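Local coordinates for regulator of G-protein signaling 16 (Mus musculus, PDB 3C7L) that accelerates GTP hydrolysis by G protein alpha subunits, driving them into the inactive GDP-bound form and so damping receptor signalling, phototransduction included, at residues A37-T41 against E42-E46; A67-A70 against H71-D75; I88-E91 against T92-T96; T117-E120 against K121-P125. All blocks are in the same frame, centred on the assembly; numbering follows the deposited sequence.

Contact 1: A37-T41 against E42-E46; sequences AFLKT and EFSEE
Leu39 O is gripped by two backbone amides from opposite faces of its carbonyl plane: Ser44 N at 3.0 Å, nearly straight at 170°, and Glu42 N, more bent. The bond from Ser44 N, together with Phe43 N to Lys40 O at 3.2 Å, makes a Schellman motif that closes helix 29-40 of the RGS domain, Phe43 serving as the C-prime residue with positive phi. The turn swings the chain into helix 45-57 and folds Glu45 back over the end it has just left. Leu39 CB rests on Glu45 CA, and Leu39 CD2 reaches Ser44 OG at 3.4 Å. Glu45 bends at chi2, which lays OE1 beside Lys40 CA; the lysine itself runs on extended and its charged end stays apart from the carboxylate. Glu42, CG wedged between its backbone N and carbonyl carbon (chi1 48°), heads back along the helix to Phe38, with ring and carboxylate planes 41° apart. Its OE1 forms a salt bridge with Arg126 of helix 109-128. Phe38 O accepts from Thr41 OG1 at 2.8 Å and also from a water, which donates as well to Glu42 OE2 and sits over the centre of the Phe38 ring.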
loop_
_atom_site.group_PDB
_atom_site.type_symbol
_atom_site.label_atom_id
_atom_site.label_comp_id
_atom_site.label_asym_id
_atom_site.label_seq_id
_atom_site.Cartn_x
_atom_site.Cartn_y
_atom_site.Cartn_z
ATOM N N ALA A 37 -11.381 3.232 5.746
ATOM C CA ALA A 37 -12.359 2.801 6.738
ATOM C C ALA A 37 -12.946 1.444 6.369
ATOM O O ALA A 37 -13.155 0.595 7.240
ATOM C CB ALA A 37 -13.460 3.834 6.862
ATOM N N PHE A 38 -13.205 1.234 5.078
ATOM C CA PHE A 38 -13.754 -0.035 4.615
ATOM C C PHE A 38 -12.767 -1.155 4.946
ATOM O O PHE A 38 -13.152 -2.206 5.464
ATOM C CB PHE A 38 -14.003 0.012 3.102
ATOM C CG PHE A 38 -14.565 -1.264 2.536
ATOM C CD1 PHE A 38 -15.910 -1.584 2.701
ATOM C CD2 PHE A 38 -13.741 -2.155 1.847
ATOM C CE1 PHE A 38 -16.431 -2.779 2.185
ATOM C CE2 PHE A 38 -14.254 -3.351 1.329
ATOM C CZ PHE A 38 -15.599 -3.660 1.499
ATOM N N LEU A 39 -11.490 -0.919 4.647
ATOM C CA LEU A 39 -10.438 -1.895 4.911
ATOM C C LEU A 39 -10.235 -2.171 6.401
ATOM O O LEU A 39 -10.005 -3.306 6.804
ATOM C CB LEU A 39 -9.115 -1.421 4.296
ATOM C CG LEU A 39 -9.102 -1.322 2.770
ATOM C CD1 LEU A 39 -7.726 -0.896 2.276
ATOM C CD2 LEU A 39 -9.481 -2.665 2.177
ATOM N N LYS A 40 -10.315 -1.130 7.216
ATOM C CA LYS A 40 -10.125 -1.275 8.657
ATOM C C LYS A 40 -11.149 -2.215 9.292
ATOM O O LYS A 40 -10.826 -2.961 10.224
ATOM C CB LYS A 40 -10.192 0.101 9.331
ATOM C CG LYS A 40 -9.746 0.106 10.780
ATOM C CD LYS A 40 -9.635 1.529 11.317
ATOM C CE LYS A 40 -9.049 1.556 12.724
ATOM N NZ LYS A 40 -8.820 2.949 13.213
ATOM N N THR A 41 -12.380 -2.193 8.794
ATOM C CA THR A 41 -13.402 -3.060 9.364
ATOM C C THR A 41 -13.120 -4.537 9.088
ATOM O O THR A 41 -13.686 -5.412 9.747
ATOM C CB THR A 41 -14.811 -2.700 8.852
ATOM O OG1 THR A 41 -14.912 -3.020 7.460
ATOM C CG2 THR A 41 -15.082 -1.211 9.053
ATOM N N GLU A 42 -12.262 -4.828 8.110
ATOM C CA GLU A 42 -11.914 -6.218 7.835
ATOM C C GLU A 42 -10.427 -6.475 8.030
ATOM O O GLU A 42 -9.850 -7.399 7.449
ATOM C CB GLU A 42 -12.365 -6.658 6.438
ATOM C CG GLU A 42 -12.019 -5.741 5.296
ATOM C CD GLU A 42 -12.539 -6.288 3.979
ATOM O OE1 GLU A 42 -11.721 -6.588 3.090
ATOM O OE2 GLU A 42 -13.770 -6.427 3.835
ATOM N N PHE A 43 -9.829 -5.642 8.874
ATOM C CA PHE A 43 -8.423 -5.736 9.241
ATOM C C PHE A 43 -7.402 -5.860 8.114
ATOM O O PHE A 43 -6.502 -6.699 8.185
ATOM C CB PHE A 43 -8.233 -6.892 10.231
ATOM C CG PHE A 43 -9.068 -6.764 11.476
ATOM C CD1 PHE A 43 -10.397 -7.184 11.488
ATOM C CD2 PHE A 43 -8.537 -6.192 12.628
ATOM C CE1 PHE A 43 -11.184 -7.036 12.630
ATOM C CE2 PHE A 43 -9.315 -6.040 13.773
ATOM C CZ PHE A 43 -10.642 -6.463 13.774
ATOM N N SER A 44 -7.529 -5.034 7.077
ATOM C CA SER A 44 -6.558 -5.070 5.986
ATOM C C SER A 44 -6.115 -3.678 5.558
ATOM O O SER A 44 -5.536 -3.517 4.482
ATOM C CB SER A 44 -7.110 -5.836 4.774
ATOM O OG SER A 44 -8.196 -5.164 4.163
ATOM N N GLU A 45 -6.361 -2.675 6.401
ATOM C CA GLU A 45 -5.976 -1.303 6.070
ATOM C C GLU A 45 -4.462 -1.135 5.920
ATOM O O GLU A 45 -3.999 -0.159 5.316
ATOM C CB GLU A 45 -6.494 -0.306 7.120
ATOM C CG GLU A 45 -5.676 -0.237 8.402
ATOM C CD GLU A 45 -6.086 -1.275 9.425
ATOM O OE1 GLU A 45 -6.826 -2.210 9.064
ATOM O OE2 GLU A 45 -5.660 -1.158 10.592
ATOM N N GLU A 46 -3.695 -2.074 6.471
ATOM C CA GLU A 46 -2.241 -2.016 6.373
ATOM C C GLU A 46 -1.803 -2.071 4.909
ATOM O O GLU A 46 -0.750 -1.549 4.559
ATOM C CB GLU A 46 -1.589 -3.176 7.130
ATOM C CG GLU A 46 -1.879 -4.541 6.537
ATOM C CD GLU A 46 -3.072 -5.225 7.183
ATOM O OE1 GLU A 46 -3.954 -4.519 7.725
ATOM O OE2 GLU A 46 -3.127 -6.475 7.134
HETATM O O HOH W 1 -15.169 -4.270 4.780
#

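Contact 2: A67-A70 against H71-D75; sequences ASRA and HHIFD
His71, His72, Ile73 and Phe74 each donate their amide to the carbonyl four residues back, from Ala67 to Ala70, in an unbroken alpha-helical turn of helix 63-78; the straightest bond is Ile73 N to Arg69 O, 2.9 Å long at 165°, with the donor nearly on the C=O axis. Among the side chains, Arg69 and Ile73 meet one turn apart. Bends at chi2 and chi3 (70° and 76°) curl the arginine so that its aliphatic part slants across the isoleucine, with Arg69 CG 3.8 Å from Ile73 CD1 and CD lying against both CD1 and CG1. Ile73 CG1 also lies 3.3 Å from Arg69 O, beside the backbone bond. This side of the helix faces helix 45-57, where Phe57 touches Arg69, Ala70 and Ile73, and Phe50 adds to the cover of Ile73. An alanine in place of Ile73 is likely to open a gap beneath the arginine methylenes and beside Phe50 and Phe57, leaving the bent arginine freer to turn. The flank bearing His71 and Phe74 is met by Leu100 of helix 90-101. His71 turns its ring back toward Ala67, bringing His71 CG within 3.4 Å of Ala67 O. Phe74 CB lies 3.3 Å from Ala70 O while its ring leads off toward the neighbouring helix. Across this turn the polar work is done by the backbone, and Arg69 and Ile73 add an apolar contact, the arginine through its methylenes rather than its charge.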
loop_
_atom_site.group_PDB
_atom_site.type_symbol
_atom_site.label_atom_id
_atom_site.label_comp_id
_atom_site.label_asym_id
_atom_site.label_seq_id
_atom_site.Cartn_x
_atom_site.Cartn_y
_atom_site.Cartn_z
ATOM N N ALA A 67 17.687 5.791 3.371
ATOM C CA ALA A 67 18.118 4.678 4.214
ATOM C C ALA A 67 17.219 4.537 5.435
ATOM O O ALA A 67 16.721 3.449 5.729
ATOM C CB ALA A 67 19.563 4.889 4.659
ATOM N N SER A 68 17.017 5.647 6.138
ATOM C CA SER A 68 16.189 5.671 7.337
ATOM C C SER A 68 14.737 5.271 7.065
ATOM O O SER A 68 14.194 4.393 7.735
ATOM C CB SER A 68 16.230 7.067 7.969
ATOM O OG SER A 68 15.358 7.149 9.081
ATOM N N ARG A 69 14.111 5.919 6.090
ATOM C CA ARG A 69 12.724 5.617 5.750
ATOM C C ARG A 69 12.560 4.163 5.284
ATOM O O ARG A 69 11.606 3.485 5.669
ATOM C CB ARG A 69 12.236 6.583 4.664
ATOM C CG ARG A 69 10.856 6.268 4.108
ATOM C CD ARG A 69 9.731 6.532 5.093
ATOM N NE ARG A 69 9.440 7.955 5.224
ATOM C CZ ARG A 69 9.990 8.747 6.135
ATOM N NH1 ARG A 69 10.856 8.250 7.007
ATOM N NH2 ARG A 69 9.681 10.039 6.165
ATOM N N ALA A 70 13.493 3.684 4.466
ATOM C CA ALA A 70 13.435 2.315 3.960
ATOM C C ALA A 70 13.421 1.302 5.106
ATOM O O ALA A 70 12.694 0.303 5.060
ATOM C CB ALA A 70 14.617 2.045 3.046
ATOM N N HIS A 71 14.232 1.566 6.129
ATOM C CA HIS A 71 14.319 0.692 7.293
ATOM C C HIS A 71 13.038 0.721 8.116
ATOM O O HIS A 71 12.618 -0.303 8.646
ATOM C CB HIS A 71 15.512 1.094 8.164
ATOM C CG HIS A 71 16.829 0.640 7.619
ATOM N ND1 HIS A 71 17.995 1.358 7.786
ATOM C CD2 HIS A 71 17.166 -0.466 6.914
ATOM C CE1 HIS A 71 18.992 0.714 7.205
ATOM N NE2 HIS A 71 18.516 -0.395 6.668
ATOM N N HIS A 72 12.422 1.895 8.227
ATOM C CA HIS A 72 11.176 2.022 8.974
ATOM C C HIS A 72 10.052 1.302 8.229
ATOM O O HIS A 72 9.247 0.604 8.837
ATOM C CB HIS A 72 10.802 3.495 9.174
ATOM C CG HIS A 72 9.393 3.700 9.646
ATOM N ND1 HIS A 72 8.952 3.284 10.884
ATOM C CD2 HIS A 72 8.316 4.243 9.029
ATOM C CE1 HIS A 72 7.667 3.559 11.009
ATOM N NE2 HIS A 72 7.256 4.141 9.896
ATOM N N ILE A 73 10.001 1.474 6.910
ATOM C CA ILE A 73 8.973 0.823 6.101
ATOM C C ILE A 73 9.120 -0.697 6.175
ATOM O O ILE A 73 8.136 -1.423 6.327
ATOM C CB ILE A 73 9.054 1.294 4.627
ATOM C CG1 ILE A 73 8.569 2.745 4.532
ATOM C CG2 ILE A 73 8.227 0.375 3.724
ATOM C CD1 ILE A 73 8.670 3.353 3.134
ATOM N N PHE A 74 10.356 -1.174 6.086
ATOM C CA PHE A 74 10.628 -2.609 6.159
ATOM C C PHE A 74 10.227 -3.171 7.535
ATOM O O PHE A 74 9.562 -4.198 7.631
ATOM C CB PHE A 74 12.117 -2.869 5.920
ATOM C CG PHE A 74 12.484 -4.324 5.906
ATOM C CD1 PHE A 74 12.324 -5.085 4.755
ATOM C CD2 PHE A 74 12.974 -4.938 7.053
ATOM C CE1 PHE A 74 12.646 -6.440 4.745
ATOM C CE2 PHE A 74 13.300 -6.293 7.055
ATOM C CZ PHE A 74 13.135 -7.044 5.898
ATOM N N ASP A 75 10.632 -2.484 8.596
ATOM C CA ASP A 75 10.328 -2.928 9.955
ATOM C C ASP A 75 8.855 -2.823 10.307
ATOM O O ASP A 75 8.344 -3.607 11.101
ATOM C CB ASP A 75 11.129 -2.124 10.983
ATOM C CG ASP A 75 12.616 -2.416 10.926
ATOM O OD1 ASP A 75 13.005 -3.437 10.316
ATOM O OD2 ASP A 75 13.392 -1.625 11.509
#

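Contact 3: I88-E91 against T92-T96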
loop_
_atom_site.group_PDB
_atom_site.type_symbol
_atom_site.label_atom_id
_atom_site.label_comp_id
_atom_site.label_asym_id
_atom_site.label_seq_id
_atom_site.Cartn_x
_atom_site.Cartn_y
_atom_site.Cartn_z
ATOM N N ILE A 88 2.411 -10.937 2.273
ATOM C CA ILE A 88 3.322 -11.192 1.170
ATOM C C ILE A 88 3.993 -12.548 1.401
ATOM O O ILE A 88 4.164 -12.959 2.547
ATOM C CB ILE A 88 4.402 -10.086 1.123
ATOM C CG1 ILE A 88 3.788 -8.780 0.626
ATOM C CG2 ILE A 88 5.561 -10.524 0.277
ATOM C CD1 ILE A 88 3.064 -8.905 -0.682
ATOM N N ASP A 89 4.373 -13.247 0.333
ATOM C CA ASP A 89 5.029 -14.543 0.514
ATOM C C ASP A 89 6.479 -14.349 0.945
ATOM O O ASP A 89 7.000 -13.237 0.902
ATOM C CB ASP A 89 4.965 -15.393 -0.768
ATOM C CG ASP A 89 5.602 -14.713 -1.971
ATOM O OD1 ASP A 89 6.568 -13.938 -1.799
ATOM O OD2 ASP A 89 5.144 -14.977 -3.104
ATOM N N HIS A 90 7.130 -15.425 1.378
ATOM C CA HIS A 90 8.519 -15.336 1.815
ATOM C C HIS A 90 9.422 -14.861 0.683
ATOM O O HIS A 90 10.368 -14.104 0.904
ATOM C CB HIS A 90 9.025 -16.694 2.304
ATOM C CG HIS A 90 10.510 -16.745 2.478
ATOM N ND1 HIS A 90 11.165 -16.054 3.474
ATOM C CD2 HIS A 90 11.472 -17.360 1.750
ATOM C CE1 HIS A 90 12.467 -16.239 3.352
ATOM N NE2 HIS A 90 12.681 -17.028 2.314
ATOM N N GLU A 91 9.128 -15.331 -0.523
ATOM C CA GLU A 91 9.899 -14.969 -1.704
ATOM C C GLU A 91 10.061 -13.454 -1.791
ATOM O O GLU A 91 11.176 -12.933 -1.911
ATOM C CB GLU A 91 9.182 -15.469 -2.957
ATOM C CG GLU A 91 10.008 -15.361 -4.218
ATOM C CD GLU A 91 11.151 -16.352 -4.239
ATOM O OE1 GLU A 91 10.876 -17.573 -4.303
ATOM O OE2 GLU A 91 12.325 -15.915 -4.184
ATOM N N THR A 92 8.932 -12.754 -1.721
ATOM C CA THR A 92 8.920 -11.298 -1.809
ATOM C C THR A 92 9.560 -10.633 -0.593
ATOM O O THR A 92 10.223 -9.607 -0.731
ATOM C CB THR A 92 7.482 -10.780 -1.987
ATOM O OG1 THR A 92 6.869 -11.461 -3.088
ATOM C CG2 THR A 92 7.479 -9.274 -2.264
ATOM N N ARG A 93 9.369 -11.207 0.594
ATOM C CA ARG A 93 9.966 -10.642 1.803
ATOM C C ARG A 93 11.486 -10.723 1.727
ATOM O O ARG A 93 12.193 -9.790 2.115
ATOM C CB ARG A 93 9.506 -11.389 3.061
ATOM C CG ARG A 93 8.159 -10.975 3.610
ATOM C CD ARG A 93 8.104 -11.225 5.118
ATOM N NE ARG A 93 8.323 -12.628 5.460
ATOM C CZ ARG A 93 7.470 -13.603 5.171
ATOM N NH1 ARG A 93 6.340 -13.327 4.537
ATOM N NH2 ARG A 93 7.744 -14.855 5.513
ATOM N N GLU A 94 11.979 -11.852 1.228
ATOM C CA GLU A 94 13.414 -12.092 1.095
ATOM C C GLU A 94 14.006 -11.161 0.039
ATOM O O GLU A 94 15.096 -10.616 0.213
ATOM C CB GLU A 94 13.650 -13.560 0.711
ATOM C CG GLU A 94 15.108 -13.975 0.614
ATOM C CD GLU A 94 15.889 -13.644 1.864
ATOM O OE1 GLU A 94 15.396 -13.942 2.971
ATOM O OE2 GLU A 94 16.999 -13.089 1.738
ATOM N N LEU A 95 13.270 -10.985 -1.053
ATOM C CA LEU A 95 13.689 -10.111 -2.143
ATOM C C LEU A 95 13.822 -8.676 -1.632
ATOM O O LEU A 95 14.806 -7.991 -1.905
ATOM C CB LEU A 95 12.658 -10.148 -3.277
ATOM C CG LEU A 95 12.926 -9.163 -4.420
ATOM C CD1 LEU A 95 14.007 -9.734 -5.299
ATOM C CD2 LEU A 95 11.671 -8.914 -5.237
ATOM N N THR A 96 12.821 -8.230 -0.881
ATOM C CA THR A 96 12.824 -6.877 -0.346
ATOM C C THR A 96 14.012 -6.665 0.589
ATOM O O THR A 96 14.667 -5.631 0.539
ATOM C CB THR A 96 11.500 -6.585 0.393
ATOM O OG1 THR A 96 10.402 -6.817 -0.502
ATOM C CG2 THR A 96 11.458 -5.143 0.874
#
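Asp89 OD1 holds both the amide and the hydroxyl of Thr92, and Asp89 so serves as the N-cap of helix 90-101. Thr92 N lies 2.6 Å from Asp89 OD1 and meets it nearly head-on; Thr92 OG1 donates to Asp89 OD1 at 2.8 Å from above the carboxylate plane. The Asp89 carboxylate reaches forward over the first turn, its CG between the backbone N and the carbonyl carbon (chi1 58°). Backbone bonds follow from Arg93 N to Asp89 O and from Glu94 N to His90 O, the latter 2.8 Å. A second threonine hydroxyl, that of Thr96, shares Thr92 O with its own amide, the two approaching from opposite faces. Flat groups pack on the outer side: Glu94 CB lies over the face of the His90 ring, a CH-pi contact 4.2 Å from the centroid, while one face of the Arg93 guanidinium covers His90 CA. Apolar cover comes from Ile88, whose side chain crosses that of Thr92 at about a right angle and reaches Lys114 and Thr115 of helix 109-128. A valine in place of Thr92 would probably leave Asp89 OD1 with one donor instead of two and the cap less firmly oriented. The carboxylate thus answers an amide of the first helical turn and, as a negative charge at the helix N-terminus, would be expected to interact favourably with the helix dipole.

Contact 4: T117-E120 against K121-P125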
loop_
_atom_site.group_PDB
_atom_site.type_symbol
_atom_site.label_atom_id
_atom_site.label_comp_id
_atom_site.label_asym_id
_atom_site.label_seq_id
_atom_site.Cartn_x
_atom_site.Cartn_y
_atom_site.Cartn_z
ATOM N N THR A 117 -2.313 -5.634 -5.699
ATOM C CA THR A 117 -3.208 -6.655 -6.228
ATOM C C THR A 117 -4.110 -7.217 -5.136
ATOM O O THR A 117 -5.260 -7.576 -5.393
ATOM C CB THR A 117 -2.411 -7.795 -6.889
ATOM O OG1 THR A 117 -1.677 -7.268 -7.998
ATOM C CG2 THR A 117 -3.346 -8.890 -7.391
ATOM N N LEU A 118 -3.586 -7.285 -3.917
ATOM C CA LEU A 118 -4.353 -7.781 -2.781
ATOM C C LEU A 118 -5.607 -6.902 -2.658
ATOM O O LEU A 118 -6.688 -7.380 -2.315
ATOM C CB LEU A 118 -3.505 -7.680 -1.510
ATOM C CG LEU A 118 -3.484 -8.810 -0.473
ATOM C CD1 LEU A 118 -3.257 -10.164 -1.135
ATOM C CD2 LEU A 118 -2.371 -8.518 0.526
ATOM N N MET A 119 -5.457 -5.614 -2.950
ATOM C CA MET A 119 -6.583 -4.683 -2.883
ATOM C C MET A 119 -7.371 -4.622 -4.195
ATOM O O MET A 119 -8.576 -4.876 -4.227
ATOM C CB MET A 119 -6.092 -3.264 -2.540
ATOM C CG MET A 119 -5.451 -3.111 -1.163
ATOM S SD MET A 119 -4.925 -1.403 -0.791
ATOM C CE MET A 119 -3.328 -1.360 -1.563
ATOM N N GLU A 120 -6.672 -4.283 -5.272
ATOM C CA GLU A 120 -7.274 -4.127 -6.591
ATOM C C GLU A 120 -8.118 -5.298 -7.080
ATOM O O GLU A 120 -9.124 -5.096 -7.753
ATOM C CB GLU A 120 -6.177 -3.807 -7.617
ATOM C CG GLU A 120 -6.673 -3.254 -8.941
ATOM C CD GLU A 120 -5.553 -2.630 -9.762
ATOM O OE1 GLU A 120 -4.433 -3.181 -9.750
ATOM O OE2 GLU A 120 -5.790 -1.597 -10.428
ATOM N N LYS A 121 -7.735 -6.521 -6.733
ATOM C CA LYS A 121 -8.492 -7.674 -7.196
ATOM C C LYS A 121 -9.453 -8.280 -6.179
ATOM O O LYS A 121 -10.036 -9.332 -6.437
ATOM C CB LYS A 121 -7.535 -8.758 -7.703
ATOM C CG LYS A 121 -6.729 -8.358 -8.927
ATOM C CD LYS A 121 -7.634 -7.953 -10.090
ATOM C CE LYS A 121 -6.822 -7.621 -11.331
ATOM N NZ LYS A 121 -7.691 -7.201 -12.469
ATOM N N ASP A 122 -9.627 -7.629 -5.033
ATOM C CA ASP A 122 -10.529 -8.159 -4.015
ATOM C C ASP A 122 -11.311 -7.110 -3.220
ATOM O O ASP A 122 -12.517 -6.930 -3.430
ATOM C CB ASP A 122 -9.753 -9.045 -3.042
ATOM C CG ASP A 122 -10.598 -9.496 -1.872
ATOM O OD1 ASP A 122 -11.765 -9.876 -2.098
ATOM O OD2 ASP A 122 -10.096 -9.477 -0.728
ATOM N N SER A 123 -10.629 -6.416 -2.313
ATOM C CA SER A 123 -11.292 -5.419 -1.477
ATOM C C SER A 123 -11.734 -4.168 -2.220
ATOM O O SER A 123 -12.717 -3.536 -1.834
ATOM C CB SER A 123 -10.394 -5.040 -0.292
ATOM O OG SER A 123 -9.100 -4.629 -0.706
ATOM N N TYR A 124 -11.020 -3.806 -3.284
ATOM C CA TYR A 124 -11.369 -2.614 -4.061
ATOM C C TYR A 124 -12.731 -2.805 -4.731
ATOM O O TYR A 124 -13.619 -1.968 -4.583
ATOM C CB TYR A 124 -10.261 -2.320 -5.082
ATOM C CG TYR A 124 -10.607 -1.368 -6.214
ATOM C CD1 TYR A 124 -11.136 -0.093 -5.967
ATOM C CD2 TYR A 124 -10.341 -1.725 -7.538
ATOM C CE1 TYR A 124 -11.386 0.802 -7.021
ATOM C CE2 TYR A 124 -10.584 -0.845 -8.589
ATOM C CZ TYR A 124 -11.102 0.413 -8.326
ATOM O OH TYR A 124 -11.311 1.269 -9.378
ATOM N N PRO A 125 -12.915 -3.907 -5.476
ATOM C CA PRO A 125 -14.212 -4.123 -6.119
ATOM C C PRO A 125 -15.347 -4.258 -5.105
ATOM O O PRO A 125 -16.467 -3.840 -5.375
ATOM C CB PRO A 125 -13.993 -5.405 -6.914
ATOM C CG PRO A 125 -12.562 -5.294 -7.311
ATOM C CD PRO A 125 -11.912 -4.841 -6.019
#
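Helix 109-128 widens into a pi-type turn and kinks where Tyr124 N and Asp122 N both reach Met119 O, at 2.8 and 3.1 Å, one on each face of the carbonyl. The inner side here is close-packed. Ser123 OG, set between its backbone N and carbonyl carbon (chi1 54°), comes within 3.3 Å of Met119 CA, and Tyr124 CB stands 3.2 Å from Met119 O. The Tyr124 ring presents its edge to Glu120 O, with Tyr124 CD2 3.6 Å away, and its hydroxyl bonds Trp18 O. Beyond these two segments, Met119 reaches Phe22, Phe35 and Trp51, so Met119 packs against helices 22-25, 29-40 and 45-57. The outer side is looser: Thr117 CG2 meets Lys121 CG at 3.8 Å in a slanting contact, the lysine then leading outward. Here the carboxylates find their mates along the same helix, Glu120 with Arg116 and Asp122 with Arg126. Pro125 has no amide hydrogen to give to the turn before, and Pro125 CD lies 3.3 Å from Glu120 O. The missing proline donor and the doubly used Met119 carbonyl are consistent with the kink: Asp122 N turns to Met119 O and Pro125 has no N-H, so the regular pattern is broken at both.

How the contacts relate
All four contacts lie within the single, all-helical RGS domain, in series along the chain. Contact 1 joins helix 29-40 to helix 45-57, contact 2 belongs to helix 63-78, contact 3 starts helix 90-101 and contact 4 lies on helix 109-128. Contacts 1 and 4, with centres about 12 Å apart, touch: Leu39 CD2 meets Ser123 OG at 3.5 Å. Contacts 2 and 3, about 16 Å between centres, meet through Phe74 CD1 and Thr96 CG2. Contacts 2 and 4 lie on opposite sides of the chain's centre, their centres about 25 Å apart. The contacts thus fall into two touching pairs, 1 with 4 and 2 with 3, within the RGS domain, the part of the protein that acts on G alpha.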